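Side-chain contacts in peptidoglycan D,D-transpeptidase FtsI (Burkholderia pseudomallei, PDB 6HZI), which probably cross-links the peptide stems of peptidoglycan during septal cell-wall synthesis, acting as a penicillin-binding D,D-transpeptidase: residues Tyr16-Asn21 and Ala36-Val41; Ala193-Ala198 and Met204-Phe209; Val294-Pro299 and Gly307-Pro312. All blocks are in the same frame, centred on the assembly; numbering follows the deposited sequence.

Interaction 1 of 3, residues Tyr16-Asn21 and Ala36-Val41; sequences YITYTN and AMVIDV
T18 packing on A36 and V38 is a buried helix-on-sheet contact, in which helix 12-28 packs on one face of the antiparallel sheet of the transpeptidase fold. It exemplifies a contact carried by one small side chain: within these two segments T18 alone of the helix residues reaches the strand. The axis of helix segment 16-21 passes 8.8 Å from that of strand segment 36-40, and these two segments run roughly antiparallel (153°). T18 touches with both branches. Its methyl is anti to the backbone N (chi1 -61° for OG1), which carries CG2 onto A36, 3.8 Å from A36 CB. The other branch leads further along the strand, where T18 OG1 lies 3.8 Å from V38 CG2, a van der Waals approach to an apolar methyl. The hydroxyl finds its polar partners elsewhere: it hydrogen-bonds to the carbonyl oxygen of I14, one turn back in its own helix, and to the hydroxyl of S48. A buried polar group is thereby satisfied while its carbon neighbours pack. Around this contact, strand 46-52 flanks strand 33-40 and offers V50 to T18; I17 and N21 pack on helix 310-324, where N21 ND2 also bonds to D320, while M37, pointing away from helix 12-28, meets F188 and A191 of helix 187-198.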
loop_
_atom_site.group_PDB
_atom_site.type_symbol
_atom_site.label_atom_id
_atom_site.label_comp_id
_atom_site.label_asym_id
_atom_site.label_seq_id
_atom_site.Cartn_x
_atom_site.Cartn_y
_atom_site.Cartn_z
ATOM N N TYR A 16 17.512 9.800 -7.399
ATOM C CA TYR A 16 17.475 10.283 -8.800
ATOM C C TYR A 16 16.557 9.367 -9.620
ATOM O O TYR A 16 15.641 9.856 -10.313
ATOM C CB TYR A 16 18.865 10.408 -9.422
ATOM C CG TYR A 16 18.783 10.970 -10.818
ATOM C CD1 TYR A 16 18.363 12.283 -11.021
ATOM C CD2 TYR A 16 19.037 10.182 -11.923
ATOM C CE1 TYR A 16 18.185 12.792 -12.291
ATOM C CE2 TYR A 16 18.869 10.687 -13.201
ATOM C CZ TYR A 16 18.454 11.997 -13.386
ATOM O OH TYR A 16 18.312 12.530 -14.629
ATOM N N ILE A 17 16.779 8.065 -9.518
ATOM C CA ILE A 17 15.917 7.033 -10.145
ATOM C C ILE A 17 14.452 7.302 -9.804
ATOM O O ILE A 17 13.583 7.076 -10.674
ATOM C CB ILE A 17 16.293 5.654 -9.620
ATOM C CG1 ILE A 17 17.534 5.130 -10.340
ATOM C CG2 ILE A 17 15.083 4.722 -9.707
ATOM C CD1 ILE A 17 18.118 3.878 -9.676
ATOM N N THR A 18 14.175 7.699 -8.557
ATOM C CA THR A 18 12.778 7.872 -8.078
ATOM C C THR A 18 12.243 9.152 -8.744
ATOM O O THR A 18 11.112 9.168 -9.279
ATOM C CB THR A 18 12.710 7.839 -6.539
ATOM O OG1 THR A 18 13.167 6.596 -5.985
ATOM C CG2 THR A 18 11.298 8.051 -6.056
ATOM N N TYR A 19 13.034 10.216 -8.736
ATOM C CA TYR A 19 12.664 11.506 -9.367
ATOM C C TYR A 19 12.443 11.377 -10.874
ATOM O O TYR A 19 11.462 11.936 -11.297
ATOM C CB TYR A 19 13.754 12.536 -9.136
ATOM C CG TYR A 19 13.594 13.853 -9.841
ATOM C CD1 TYR A 19 12.893 14.899 -9.241
ATOM C CD2 TYR A 19 14.281 14.120 -11.013
ATOM C CE1 TYR A 19 12.845 16.164 -9.814
ATOM C CE2 TYR A 19 14.241 15.375 -11.593
ATOM C CZ TYR A 19 13.513 16.393 -10.999
ATOM O OH TYR A 19 13.469 17.640 -11.541
ATOM N N THR A 20 13.297 10.704 -11.652
ATOM C CA THR A 20 13.110 10.656 -13.137
ATOM C C THR A 20 11.811 9.896 -13.436
ATOM O O THR A 20 11.001 10.367 -14.233
ATOM C CB THR A 20 14.299 10.031 -13.874
ATOM O OG1 THR A 20 14.499 8.773 -13.241
ATOM C CG2 THR A 20 15.576 10.835 -13.752
ATOM N N ASN A 21 11.585 8.771 -12.775
ATOM C CA ASN A 21 10.425 7.894 -13.077
ATOM C C ASN A 21 9.142 8.638 -12.699
ATOM O O ASN A 21 8.188 8.639 -13.442
ATOM C CB ASN A 21 10.624 6.551 -12.374
ATOM C CG ASN A 21 11.564 5.672 -13.163
ATOM O OD1 ASN A 21 11.258 5.462 -14.318
ATOM N ND2 ASN A 21 12.642 5.120 -12.589
ATOM N N ALA A 36 6.467 9.633 -4.502
ATOM C CA ALA A 36 7.040 8.283 -4.453
ATOM C C ALA A 36 8.153 8.213 -3.401
ATOM O O ALA A 36 8.757 9.254 -3.093
ATOM C CB ALA A 36 7.490 7.907 -5.839
ATOM N N MET A 37 8.387 7.018 -2.854
ATOM C CA MET A 37 9.432 6.800 -1.836
ATOM C C MET A 37 9.815 5.318 -1.769
ATOM O O MET A 37 8.985 4.465 -2.138
ATOM C CB MET A 37 8.954 7.313 -0.463
ATOM C CG MET A 37 7.920 6.451 0.229
ATOM S SD MET A 37 7.349 7.144 1.786
ATOM C CE MET A 37 8.781 6.856 2.833
ATOM N N VAL A 38 11.036 5.057 -1.305
ATOM C CA VAL A 38 11.628 3.709 -1.153
ATOM C C VAL A 38 12.120 3.615 0.264
ATOM O O VAL A 38 12.810 4.558 0.699
ATOM C CB VAL A 38 12.767 3.462 -2.153
ATOM C CG1 VAL A 38 13.257 2.022 -2.081
ATOM C CG2 VAL A 38 12.299 3.774 -3.581
ATOM N N ILE A 39 11.754 2.520 0.918
ATOM C CA ILE A 39 12.157 2.134 2.297
ATOM C C ILE A 39 12.958 0.838 2.226
ATOM O O ILE A 39 12.504 -0.134 1.557
ATOM C CB ILE A 39 10.914 1.933 3.161
ATOM C CG1 ILE A 39 10.031 3.182 3.114
ATOM C CG2 ILE A 39 11.346 1.555 4.556
ATOM C CD1 ILE A 39 8.836 3.180 4.070
ATOM N N ASP A 40 14.102 0.814 2.904
ATOM C CA ASP A 40 14.891 -0.418 3.095
ATOM C C ASP A 40 14.171 -1.227 4.165
ATOM O O ASP A 40 13.951 -0.705 5.268
ATOM C CB ASP A 40 16.318 -0.108 3.541
ATOM C CG ASP A 40 17.112 -1.350 3.873
ATOM O OD1 ASP A 40 17.486 -2.034 2.935
ATOM O OD2 ASP A 40 17.340 -1.608 5.063
ATOM N N VAL A 41 13.826 -2.456 3.850
ATOM C CA VAL A 41 12.988 -3.297 4.735
ATOM C C VAL A 41 13.764 -3.663 5.987
ATOM O O VAL A 41 13.099 -3.679 7.011
ATOM C CB VAL A 41 12.494 -4.547 3.997
ATOM C CG1 VAL A 41 11.861 -5.535 4.966
ATOM C CG2 VAL A 41 11.524 -4.134 2.888
#

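Interaction 2 of 3, residues Ala193-Ala198 and Met204-Phe209; sequences AYTAIA and MPVTIF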
loop_
_atom_site.group_PDB
_atom_site.type_symbol
_atom_site.label_atom_id
_atom_site.label_comp_id
_atom_site.label_asym_id
_atom_site.label_seq_id
_atom_site.Cartn_x
_atom_site.Cartn_y
_atom_site.Cartn_z
ATOM N N ALA A 193 3.274 1.362 6.811
ATOM C CA ALA A 193 2.355 0.251 7.145
ATOM C C ALA A 193 2.790 -1.017 6.394
ATOM O O ALA A 193 2.874 -2.089 7.054
ATOM C CB ALA A 193 0.933 0.625 6.821
ATOM N N TYR A 194 3.089 -0.913 5.088
ATOM C CA TYR A 194 3.512 -2.075 4.258
ATOM C C TYR A 194 4.885 -2.626 4.720
ATOM O O TYR A 194 5.108 -3.818 4.442
ATOM C CB TYR A 194 3.484 -1.750 2.762
ATOM C CG TYR A 194 2.168 -2.055 2.118
ATOM C CD1 TYR A 194 1.079 -1.241 2.343
ATOM C CD2 TYR A 194 1.987 -3.143 1.285
ATOM C CE1 TYR A 194 -0.169 -1.508 1.801
ATOM C CE2 TYR A 194 0.745 -3.439 0.736
ATOM C CZ TYR A 194 -0.330 -2.615 1.007
ATOM O OH TYR A 194 -1.564 -2.801 0.489
ATOM N N THR A 195 5.751 -1.852 5.404
ATOM C CA THR A 195 7.014 -2.404 5.974
ATOM C C THR A 195 6.664 -3.482 6.990
ATOM O O THR A 195 7.465 -4.387 7.124
ATOM C CB THR A 195 7.993 -1.393 6.621
ATOM O OG1 THR A 195 7.532 -0.885 7.894
ATOM C CG2 THR A 195 8.332 -0.265 5.666
ATOM N N ALA A 196 5.518 -3.405 7.656
ATOM C CA ALA A 196 5.112 -4.447 8.632
ATOM C C ALA A 196 4.787 -5.772 7.922
ATOM O O ALA A 196 5.010 -6.823 8.508
ATOM C CB ALA A 196 3.955 -3.989 9.471
ATOM N N ILE A 197 4.221 -5.722 6.730
ATOM C CA ILE A 197 4.051 -6.942 5.909
ATOM C C ILE A 197 5.413 -7.370 5.387
ATOM O O ILE A 197 5.640 -8.566 5.278
ATOM C CB ILE A 197 3.079 -6.714 4.749
ATOM C CG1 ILE A 197 1.674 -6.437 5.262
ATOM C CG2 ILE A 197 3.096 -7.902 3.797
ATOM C CD1 ILE A 197 0.803 -5.798 4.265
ATOM N N ALA A 198 6.279 -6.439 5.009
ATOM C CA ALA A 198 7.578 -6.805 4.408
ATOM C C ALA A 198 8.485 -7.471 5.458
ATOM O O ALA A 198 9.176 -8.437 5.108
ATOM C CB ALA A 198 8.222 -5.598 3.798
ATOM N N MET A 204 8.652 -1.314 11.361
ATOM C CA MET A 204 9.965 -0.647 11.483
ATOM C C MET A 204 9.724 0.844 11.616
ATOM O O MET A 204 8.749 1.395 11.066
ATOM C CB MET A 204 10.824 -0.980 10.264
ATOM C CG MET A 204 11.133 -2.474 10.221
ATOM S SD MET A 204 11.978 -2.944 11.764
ATOM C CE MET A 204 13.656 -2.473 11.362
ATOM N N PRO A 205 10.538 1.491 12.480
ATOM C CA PRO A 205 10.603 2.949 12.533
ATOM C C PRO A 205 11.134 3.416 11.172
ATOM O O PRO A 205 12.135 2.895 10.696
ATOM C CB PRO A 205 11.597 3.279 13.662
ATOM C CG PRO A 205 11.829 1.957 14.368
ATOM C CD PRO A 205 11.518 0.857 13.375
ATOM N N VAL A 206 10.439 4.343 10.536
ATOM C CA VAL A 206 10.865 4.810 9.195
ATOM C C VAL A 206 11.480 6.178 9.380
ATOM O O VAL A 206 10.770 7.094 9.761
ATOM C CB VAL A 206 9.724 4.812 8.169
ATOM C CG1 VAL A 206 10.182 5.418 6.859
ATOM C CG2 VAL A 206 9.199 3.394 7.966
ATOM N N THR A 207 12.734 6.285 8.989
ATOM C CA THR A 207 13.663 7.347 9.431
ATOM C C THR A 207 14.405 7.806 8.177
ATOM O O THR A 207 14.685 6.910 7.339
ATOM C CB THR A 207 14.570 6.759 10.530
ATOM O OG1 THR A 207 15.468 7.766 10.965
ATOM C CG2 THR A 207 15.360 5.520 10.101
ATOM N N ILE A 208 14.733 9.100 8.100
ATOM C CA ILE A 208 15.639 9.703 7.093
ATOM C C ILE A 208 17.095 9.669 7.574
ATOM O O ILE A 208 17.927 10.216 6.875
ATOM C CB ILE A 208 15.143 11.122 6.801
ATOM C CG1 ILE A 208 13.792 11.021 6.121
ATOM C CG2 ILE A 208 16.086 11.904 5.934
ATOM C CD1 ILE A 208 13.097 12.314 6.057
ATOM N N PHE A 209 17.418 8.963 8.651
ATOM C CA PHE A 209 18.799 8.847 9.189
ATOM C C PHE A 209 19.233 7.389 9.177
ATOM O O PHE A 209 18.390 6.514 9.363
ATOM C CB PHE A 209 18.887 9.393 10.618
ATOM C CG PHE A 209 18.815 10.896 10.699
ATOM C CD1 PHE A 209 17.598 11.540 10.764
ATOM C CD2 PHE A 209 19.958 11.662 10.680
ATOM C CE1 PHE A 209 17.530 12.923 10.788
ATOM C CE2 PHE A 209 19.893 13.042 10.767
ATOM C CZ PHE A 209 18.673 13.668 10.818
#
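T195 holds its hydroxyl between the backbone N and the carbonyl carbon (chi1 73°), a setting that faces OG1 toward M204 and leaves CG2 anti to the carbonyl carbon, facing V206. M204 starts with CG beside its own backbone N (chi1 -64°), then bends at both following torsions, so that its sulfur end leads away from the helix and only the root of the side chain meets T195. The two side chains cross at about a right angle. The result is a light, buried contact between the last turn of helix 187-198 and the extended chain that, after a short connection, passes the helix at T195 and then leads away, a small example of how a helix end and the segment following it are packed together without a direct bond. T195 OG1 stands 3.7 Å from M204 N and 4.1 Å from M204 CB, while T195 CG2 faces V206 CG2 at 4.4 Å. V206 turns its CB toward the helix, whereas P205 between the two contact residues turns away from it. Further along, the backbone of T207 is bonded to G44 and to V46 at the start of strand 46-52. The helix side is held in turn by Y194, whose OH bonds to I68 O and whose ring meets F72 edge-to-face. Chemically, the contact is loose van der Waals packing with no hydrogen bond across it: the T195 hydroxyl hydrogen-bonds to R192 O within its own helix, which satisfies it in a buried setting, and what it presents to M204 is van der Waals surface, with the threonine methyl supplying the apolar half.

Interaction 3 of 3, residues Val294-Pro299 and Gly307-Pro312; sequences VSVDEP and GQVSGP
V309 lays its CG2 methyl against the side of V296, 3.9 Å from V296 CB, and the same methyl also meets the ring of P299, lying 4.0 Å from P299 CG. One branch therefore serves two partners. Its rotation explains this: with V309 chi1 at -60°, CG2 sits between the backbone N and the carbonyl carbon, while CG1 is turned beside the N. The V296 and V309 side chains cross at about a right angle. Two residues back along strand 290-297, the contact passes from side chains to backbone. V294 CG1, placed anti to its N (chi1 179°), rests 4.0 Å from S310 O, and in return S310 CB lies 4.1 Å from V294 O. Both are ordinary van der Waals approaches of carbon to carbonyl oxygen; just before S310 and V309, Q308 is the centre of an inverse gamma turn. V294 and V296 share the strand face that looks to the 307-312 segment, while S295 and D297 point away from it. In the sheet, strand 290-297 is bonded on one side to strand 274-283, through V294 with F279 and V296 with A277, and on the other to strand 33-40, through S295 with A35. Helix 310-324 covers this face, with V313 and I317 on V294, and F29, in the loop after helix 12-28, also touches V309.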
loop_
_atom_site.group_PDB
_atom_site.type_symbol
_atom_site.label_atom_id
_atom_site.label_comp_id
_atom_site.label_asym_id
_atom_site.label_seq_id
_atom_site.Cartn_x
_atom_site.Cartn_y
_atom_site.Cartn_z
ATOM N N VAL A 294 3.923 4.666 -4.572
ATOM C CA VAL A 294 3.759 5.630 -5.690
ATOM C C VAL A 294 2.330 6.127 -5.668
ATOM O O VAL A 294 1.403 5.282 -5.548
ATOM C CB VAL A 294 4.054 4.989 -7.058
ATOM C CG1 VAL A 294 3.862 6.001 -8.167
ATOM C CG2 VAL A 294 5.449 4.426 -7.120
ATOM N N SER A 295 2.163 7.427 -5.843
ATOM C CA SER A 295 0.831 8.071 -5.963
ATOM C C SER A 295 0.852 9.141 -7.077
ATOM O O SER A 295 1.770 9.987 -7.089
ATOM C CB SER A 295 0.410 8.579 -4.617
ATOM O OG SER A 295 -0.956 8.970 -4.636
ATOM N N VAL A 296 -0.082 9.064 -8.029
ATOM C CA VAL A 296 -0.217 10.026 -9.169
ATOM C C VAL A 296 -1.604 10.658 -9.040
ATOM O O VAL A 296 -2.634 9.934 -9.165
ATOM C CB VAL A 296 -0.003 9.345 -10.531
ATOM C CG1 VAL A 296 -0.191 10.269 -11.717
ATOM C CG2 VAL A 296 1.351 8.679 -10.598
ATOM N N ASP A 297 -1.629 11.949 -8.722
ATOM C CA ASP A 297 -2.885 12.671 -8.474
ATOM C C ASP A 297 -3.425 13.219 -9.799
ATOM O O ASP A 297 -2.650 13.878 -10.527
ATOM C CB ASP A 297 -2.655 13.761 -7.440
ATOM C CG ASP A 297 -3.956 14.180 -6.797
ATOM O OD1 ASP A 297 -4.921 13.365 -6.852
ATOM O OD2 ASP A 297 -4.010 15.325 -6.296
ATOM N N GLU A 298 -4.714 12.948 -10.070
ATOM C CA GLU A 298 -5.535 13.505 -11.177
ATOM C C GLU A 298 -4.787 13.439 -12.482
ATOM O O GLU A 298 -4.571 14.451 -13.140
ATOM C CB GLU A 298 -5.928 14.946 -10.922
ATOM C CG GLU A 298 -6.714 15.116 -9.648
ATOM C CD GLU A 298 -7.185 16.547 -9.480
ATOM O OE1 GLU A 298 -7.084 17.344 -10.487
ATOM O OE2 GLU A 298 -7.637 16.864 -8.337
ATOM N N PRO A 299 -4.449 12.212 -12.917
ATOM C CA PRO A 299 -3.933 11.989 -14.269
ATOM C C PRO A 299 -5.069 12.214 -15.273
ATOM O O PRO A 299 -6.230 12.125 -14.882
ATOM C CB PRO A 299 -3.540 10.512 -14.273
ATOM C CG PRO A 299 -4.446 9.888 -13.215
ATOM C CD PRO A 299 -4.728 10.969 -12.189
ATOM N N GLY A 307 -6.827 3.873 -15.847
ATOM C CA GLY A 307 -6.761 4.417 -14.470
ATOM C C GLY A 307 -5.571 3.911 -13.643
ATOM O O GLY A 307 -5.205 4.622 -12.704
ATOM N N GLN A 308 -4.994 2.739 -13.966
ATOM C CA GLN A 308 -3.902 2.025 -13.224
ATOM C C GLN A 308 -2.511 2.508 -13.690
ATOM O O GLN A 308 -1.729 1.674 -14.268
ATOM C CB GLN A 308 -4.029 0.504 -13.424
ATOM C CG GLN A 308 -5.181 -0.165 -12.666
ATOM C CD GLN A 308 -4.920 -0.321 -11.176
ATOM O OE1 GLN A 308 -3.817 -0.688 -10.752
ATOM N NE2 GLN A 308 -5.943 -0.059 -10.376
ATOM N N VAL A 309 -2.234 3.810 -13.474
ATOM C CA VAL A 309 -1.042 4.561 -13.985
ATOM C C VAL A 309 0.120 4.395 -13.008
ATOM O O VAL A 309 1.241 4.482 -13.462
ATOM C CB VAL A 309 -1.344 6.048 -14.282
ATOM C CG1 VAL A 309 -2.429 6.189 -15.328
ATOM C CG2 VAL A 309 -1.726 6.895 -13.083
ATOM N N SER A 310 -0.145 4.087 -11.735
ATOM C CA SER A 310 0.865 4.027 -10.636
ATOM C C SER A 310 1.692 2.724 -10.715
ATOM O O SER A 310 2.900 2.775 -10.397
ATOM C CB SER A 310 0.192 4.225 -9.277
ATOM O OG SER A 310 -0.894 3.294 -9.136
ATOM N N GLY A 311 1.074 1.592 -11.081
ATOM C CA GLY A 311 1.716 0.258 -11.163
ATOM C C GLY A 311 2.975 0.240 -12.030
ATOM O O GLY A 311 4.036 -0.276 -11.651
ATOM N N PRO A 312 2.920 0.811 -13.243
ATOM C CA PRO A 312 4.111 0.855 -14.091
ATOM C C PRO A 312 5.204 1.785 -13.520
ATOM O O PRO A 312 6.380 1.505 -13.699
ATOM C CB PRO A 312 3.548 1.333 -15.441
ATOM C CG PRO A 312 2.057 1.156 -15.328
ATOM C CD PRO A 312 1.733 1.394 -13.872
#

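Interactions 1 and 3 share one sheet: with centres 15 Å apart, they use neighbouring strands 33-40 and 290-297, and A36 CB meets V294 CG2 at 4.2 Å between them. Interaction 2, a helix-to-loop contact, lies against the other end of strand 33-40 through its side chains: I39 CG2 packs on T195 CG2 at 3.7 Å, the two centres being 14 Å apart. Interactions 2 and 3 do not touch; their nearest atoms are about 10 Å apart. The segments of both also reach toward the probable active site, where S67 and K70 fit an SxxK motif, through residues outside the contacts themselves: Y194 bonds to the backbone of I68, and Q308, though poorly ordered, to S259 beside K258 of a probable KSG motif.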